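Side-chain contacts in trans-4-hydroxy-L-proline dehydratase (Clostridioides difficile 70-100-2010, PDB 6VXC), which catalyses the glycyl-radical dehydration of trans-4-hydroxy-L-proline to (S)-1-pyrroline-5-carboxylate in the anaerobic breakdown of hydroxyproline: residues G453-G458 / G753-F758; A425-E430 / G449-C454. One frame throughout, in Å; residues are numbered along the deposited sequence.

Both contacts are buried and their centres lie about 5 Å apart; they share G453 and C454, the latter by similarity the cysteine radical site. Each sets one arm of the short hairpin 450-452/456-458 against the mixed sheet: contact 1 the turn and later arm against strand 755-759 and the residue that precedes it, contact 2 the earlier arm against strand 426-428. Those two sheet strands are antiparallel neighbours, joined by a probable bond from F426 N to I756 O of 2.9 Å. Contact 1 uses two histidines, one as hydrogen-bond donor and one as packing surface, whereas in contact 2 a single tyrosine does both jobs. Neither is a surface contact, although segment 425-430 ends at the partly exposed E430.

Contact 1: G453-G458 / G753-F758; sequences GCVETG and GHHIQF
V455 sets its CG1 methyl squarely over one face of the H755 ring, 3.6 Å from CG1 to the ring centroid and 7° off the normal. The methyl is nearly equidistant from the five ring atoms, which identifies a centred CH-pi contact; the two side chains cross at about a right angle. With CG1 anti to the carbonyl carbon (chi1 -62°), this branch, rather than CG2, comes over the imidazole.

H754 is used quite differently. Its ring points an edge at the backbone of V455, and H754 NE2 donates to V455 O over 2.9 Å. The N-H...O angle of 147° marks a moderately bent bond, lying in the carbonyl plane but tilted from the imidazole plane. T457 slides past the same ring in the opposite direction, with T457 OG1 3.2 Å from H754 CE1. E435 ties the pair together, its OE2 bonding H754 ND1 and its OE1 bonding T457 OG1.

Within the turn, V455 N donates to E456 OE1 (2.6 Å, nearly straight) from above the carboxylate plane; two weak bonds from C454 N join the same carboxylate, that of the putative proton acceptor. H755 is held by L723 N at ND1, and its ring also meets that of Y427. Helix 429-438 packs on T457 and H754 through I432, while helix 734-750 lies against I756 and F758 of strand 755-759.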
loop_
_atom_site.group_PDB
_atom_site.type_symbol
_atom_site.label_atom_id
_atom_site.label_comp_id
_atom_site.label_asym_id
_atom_site.label_seq_id
_atom_site.Cartn_x
_atom_site.Cartn_y
_atom_site.Cartn_z
ATOM N N GLY A 453 0.287 1.907 3.667
ATOM C CA GLY A 453 -0.085 1.697 2.278
ATOM C C GLY A 453 -0.723 2.961 1.733
ATOM O O GLY A 453 -0.140 4.043 1.789
ATOM N N CYS A 454 -1.958 2.847 1.248
ATOM C CA CYS A 454 -2.694 4.007 0.754
ATOM C C CYS A 454 -3.475 4.716 1.862
ATOM O O CYS A 454 -3.247 5.899 2.121
ATOM C CB CYS A 454 -3.629 3.582 -0.381
ATOM S SG CYS A 454 -2.760 3.018 -1.867
ATOM N N VAL A 455 -4.396 4.011 2.520
ATOM C CA VAL A 455 -5.240 4.605 3.550
ATOM C C VAL A 455 -5.512 3.602 4.670
ATOM O O VAL A 455 -6.410 3.815 5.485
ATOM C CB VAL A 455 -6.580 5.098 2.965
ATOM C CG1 VAL A 455 -6.370 6.207 1.909
ATOM C CG2 VAL A 455 -7.400 3.889 2.413
ATOM N N GLU A 456 -4.750 2.510 4.727
ATOM C CA GLU A 456 -5.163 1.339 5.505
ATOM C C GLU A 456 -4.806 1.483 6.985
ATOM O O GLU A 456 -3.639 1.662 7.330
ATOM C CB GLU A 456 -4.543 0.070 4.924
ATOM C CG GLU A 456 -5.027 -0.245 3.510
ATOM C CD GLU A 456 -4.200 0.439 2.438
ATOM O OE1 GLU A 456 -4.626 1.499 1.936
ATOM O OE2 GLU A 456 -3.120 -0.084 2.112
ATOM N N THR A 457 -5.818 1.364 7.848
ATOM C CA THR A 457 -5.684 1.535 9.294
ATOM C C THR A 457 -5.112 0.286 9.949
ATOM O O THR A 457 -5.559 -0.830 9.669
ATOM C CB THR A 457 -7.043 1.827 9.910
ATOM O OG1 THR A 457 -7.596 2.986 9.300
ATOM C CG2 THR A 457 -6.909 2.059 11.419
ATOM N N GLY A 458 -4.138 0.472 10.829
ATOM C CA GLY A 458 -3.533 -0.653 11.514
ATOM C C GLY A 458 -2.863 -0.246 12.804
ATOM O O GLY A 458 -2.560 0.930 13.033
ATOM N N GLY A 753 -14.968 11.727 8.724
ATOM C CA GLY A 753 -14.334 11.228 7.521
ATOM C C GLY A 753 -12.928 10.746 7.816
ATOM O O GLY A 753 -12.282 11.202 8.745
ATOM N N HIS A 754 -12.481 9.762 7.043
ATOM C CA HIS A 754 -11.230 9.064 7.304
ATOM C C HIS A 754 -10.012 9.740 6.676
ATOM O O HIS A 754 -8.956 9.840 7.311
ATOM C CB HIS A 754 -11.343 7.620 6.791
ATOM C CG HIS A 754 -10.081 6.840 6.913
ATOM N ND1 HIS A 754 -9.649 6.298 8.099
ATOM C CD2 HIS A 754 -9.138 6.532 5.994
ATOM C CE1 HIS A 754 -8.505 5.666 7.902
ATOM N NE2 HIS A 754 -8.168 5.802 6.634
ATOM N N HIS A 755 -10.135 10.189 5.428
ATOM C CA HIS A 755 -8.986 10.553 4.618
ATOM C C HIS A 755 -9.412 11.504 3.510
ATOM O O HIS A 755 -10.503 11.372 2.956
ATOM C CB HIS A 755 -8.347 9.300 4.009
ATOM C CG HIS A 755 -7.558 9.562 2.766
ATOM N ND1 HIS A 755 -8.117 9.554 1.504
ATOM C CD2 HIS A 755 -6.246 9.838 2.595
ATOM C CE1 HIS A 755 -7.178 9.804 0.609
ATOM N NE2 HIS A 755 -6.032 9.980 1.246
ATOM N N ILE A 756 -8.523 12.433 3.162
ATOM C CA ILE A 756 -8.693 13.249 1.968
ATOM C C ILE A 756 -7.312 13.649 1.462
ATOM O O ILE A 756 -6.380 13.862 2.246
ATOM C CB ILE A 756 -9.617 14.468 2.250
ATOM C CG1 ILE A 756 -10.076 15.158 0.954
ATOM C CG2 ILE A 756 -8.971 15.476 3.195
ATOM C CD1 ILE A 756 -11.218 16.123 1.193
ATOM N N GLN A 757 -7.188 13.755 0.138
ATOM C CA GLN A 757 -5.945 14.170 -0.500
ATOM C C GLN A 757 -6.297 14.956 -1.765
ATOM O O GLN A 757 -7.348 14.734 -2.363
ATOM C CB GLN A 757 -5.068 12.972 -0.840
ATOM C CG GLN A 757 -5.699 12.036 -1.850
ATOM C CD GLN A 757 -4.979 10.696 -1.937
ATOM O OE1 GLN A 757 -4.345 10.254 -0.973
ATOM N NE2 GLN A 757 -5.027 10.070 -3.109
ATOM N N PHE A 758 -5.404 15.855 -2.186
ATOM C CA PHE A 758 -5.733 16.868 -3.187
ATOM C C PHE A 758 -4.816 16.815 -4.410
ATOM O O PHE A 758 -3.599 16.645 -4.291
ATOM C CB PHE A 758 -5.660 18.281 -2.583
ATOM C CG PHE A 758 -6.537 18.473 -1.377
ATOM C CD1 PHE A 758 -7.922 18.326 -1.477
ATOM C CD2 PHE A 758 -5.982 18.803 -0.142
ATOM C CE1 PHE A 758 -8.737 18.506 -0.362
ATOM C CE2 PHE A 758 -6.787 18.981 0.986
ATOM C CZ PHE A 758 -8.173 18.837 0.872
#

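Contact 2: A425-E430 / G449-C454; sequences AFYNTE and GGTSGC
Y427 lies with one ring face against T451, in the earlier arm of the hairpin. T451 OG1 stands 3.0 Å above the ring plane of Y427, over its centre. All six ring carbons are at nearly the same distance from that oxygen, the nearest being Y427 CE2 at 3.2 Å from T451 OG1, so it is centred rather than leaning on one edge. With chi1 at 58°, OG1 is lodged between the backbone N and the carbonyl carbon of T451, which directs it onto the ring face. T451 CB adds a CH-pi contact, 4.0 Å from the Y427 centroid and 12° off the normal, and T451 CG2 packs near Y427 CD1.

The far end of the ring carries the polar part. Y427 OH donates to C454 O at 2.5 Å, a very short bond made at the ring edge, whose exact length deserves caution. N362 ND2 bonds both Y427 OH and G453 O, so one amide joins the hydroxyl to the turn. Glycyl radical enzymes share a ten-stranded barrel of two five-stranded half-barrels with the Cys loop inside, and the five-stranded sheet holding 426-428 and 755-759 fits that design: from it Y427 probably helps to place the backbone of the likely radical cysteine. C454 CB leaves the backbone away from segment 425-430, and the side chain comes within about 4 Å of a bound glycerol, probably from crystallisation.

The backbones come no closer than 7.7 Å (Y427 CA to T451 CA), so side chains bridge the gap. N428 caps helix 429-438 through a weak bond from E430 N to N428 OD1. Past this turn the chain leaves the hairpin, and E430, partly exposed, hydrogen-bonds through its carboxylate to S402 OG and K403 N.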
loop_
_atom_site.group_PDB
_atom_site.type_symbol
_atom_site.label_atom_id
_atom_site.label_comp_id
_atom_site.label_asym_id
_atom_site.label_seq_id
_atom_site.Cartn_x
_atom_site.Cartn_y
_atom_site.Cartn_z
ATOM N N ALA A 425 -1.109 13.420 1.912
ATOM C CA ALA A 425 -2.504 13.146 2.186
ATOM C C ALA A 425 -2.781 13.436 3.661
ATOM O O ALA A 425 -1.867 13.488 4.488
ATOM C CB ALA A 425 -2.853 11.696 1.859
ATOM N N PHE A 426 -4.059 13.581 3.987
ATOM C CA PHE A 426 -4.509 13.908 5.333
ATOM C C PHE A 426 -5.342 12.758 5.886
ATOM O O PHE A 426 -6.266 12.292 5.219
ATOM C CB PHE A 426 -5.332 15.210 5.328
ATOM C CG PHE A 426 -4.595 16.404 4.743
ATOM C CD1 PHE A 426 -4.567 16.618 3.373
ATOM C CD2 PHE A 426 -3.948 17.307 5.567
ATOM C CE1 PHE A 426 -3.891 17.712 2.831
ATOM C CE2 PHE A 426 -3.277 18.394 5.037
ATOM C CZ PHE A 426 -3.240 18.599 3.664
ATOM N N TYR A 427 -5.037 12.326 7.111
ATOM C CA TYR A 427 -5.756 11.257 7.795
ATOM C C TYR A 427 -6.304 11.761 9.122
ATOM O O TYR A 427 -5.632 12.518 9.827
ATOM C CB TYR A 427 -4.858 10.031 8.066
ATOM C CG TYR A 427 -4.215 9.439 6.838
ATOM C CD1 TYR A 427 -4.957 8.659 5.958
ATOM C CD2 TYR A 427 -2.866 9.640 6.575
ATOM C CE1 TYR A 427 -4.385 8.124 4.818
ATOM C CE2 TYR A 427 -2.276 9.109 5.448
ATOM C CZ TYR A 427 -3.043 8.347 4.569
ATOM O OH TYR A 427 -2.450 7.816 3.457
ATOM N N ASN A 428 -7.506 11.301 9.472
ATOM C CA ASN A 428 -8.229 11.739 10.667
ATOM C C ASN A 428 -7.825 10.869 11.856
ATOM O O ASN A 428 -8.238 9.709 11.960
ATOM C CB ASN A 428 -9.734 11.678 10.420
ATOM C CG ASN A 428 -10.554 12.153 11.609
ATOM O OD1 ASN A 428 -10.026 12.367 12.694
ATOM N ND2 ASN A 428 -11.852 12.358 11.390
ATOM N N THR A 429 -7.027 11.438 12.760
ATOM C CA THR A 429 -6.545 10.686 13.918
ATOM C C THR A 429 -7.693 10.120 14.744
ATOM O O THR A 429 -7.631 8.967 15.195
ATOM C CB THR A 429 -5.649 11.569 14.790
ATOM O OG1 THR A 429 -4.462 11.918 14.070
ATOM C CG2 THR A 429 -5.302 10.867 16.101
ATOM N N GLU A 430 -8.743 10.908 14.966
ATOM C CA GLU A 430 -9.845 10.403 15.780
ATOM C C GLU A 430 -10.571 9.260 15.085
ATOM O O GLU A 430 -11.031 8.336 15.756
ATOM C CB GLU A 430 -10.828 11.517 16.155
ATOM C CG GLU A 430 -10.351 12.291 17.391
ATOM C CD GLU A 430 -9.157 13.175 17.073
ATOM O OE1 GLU A 430 -9.318 14.027 16.190
ATOM O OE2 GLU A 430 -8.065 12.991 17.664
ATOM N N GLY A 449 -1.245 3.628 16.630
ATOM C CA GLY A 449 -1.607 3.225 15.289
ATOM C C GLY A 449 -1.661 4.369 14.280
ATOM O O GLY A 449 -1.382 5.531 14.563
ATOM N N GLY A 450 -2.061 4.003 13.075
ATOM C CA GLY A 450 -2.114 4.955 11.992
ATOM C C GLY A 450 -2.555 4.260 10.728
ATOM O O GLY A 450 -3.226 3.227 10.778
ATOM N N THR A 451 -2.217 4.865 9.594
ATOM C CA THR A 451 -2.513 4.295 8.293
ATOM C C THR A 451 -1.207 3.967 7.594
ATOM O O THR A 451 -0.198 4.645 7.788
ATOM C CB THR A 451 -3.341 5.252 7.414
ATOM O OG1 THR A 451 -2.641 6.491 7.241
ATOM C CG2 THR A 451 -4.724 5.516 8.029
ATOM N N SER A 452 -1.236 2.922 6.778
ATOM C CA SER A 452 -0.107 2.565 5.943
ATOM C C SER A 452 -0.624 2.271 4.548
ATOM O O SER A 452 -1.827 2.354 4.279
ATOM C CB SER A 452 0.667 1.369 6.516
ATOM O OG SER A 452 -0.114 0.186 6.487
ATOM N N GLY A 453 0.287 1.907 3.667
ATOM C CA GLY A 453 -0.085 1.697 2.278
ATOM C C GLY A 453 -0.723 2.961 1.733
ATOM O O GLY A 453 -0.140 4.043 1.789
ATOM N N CYS A 454 -1.958 2.847 1.248
ATOM C CA CYS A 454 -2.694 4.007 0.754
ATOM C C CYS A 454 -3.475 4.716 1.862
ATOM O O CYS A 454 -3.247 5.899 2.121
ATOM C CB CYS A 454 -3.629 3.582 -0.381
ATOM S SG CYS A 454 -2.760 3.018 -1.867
#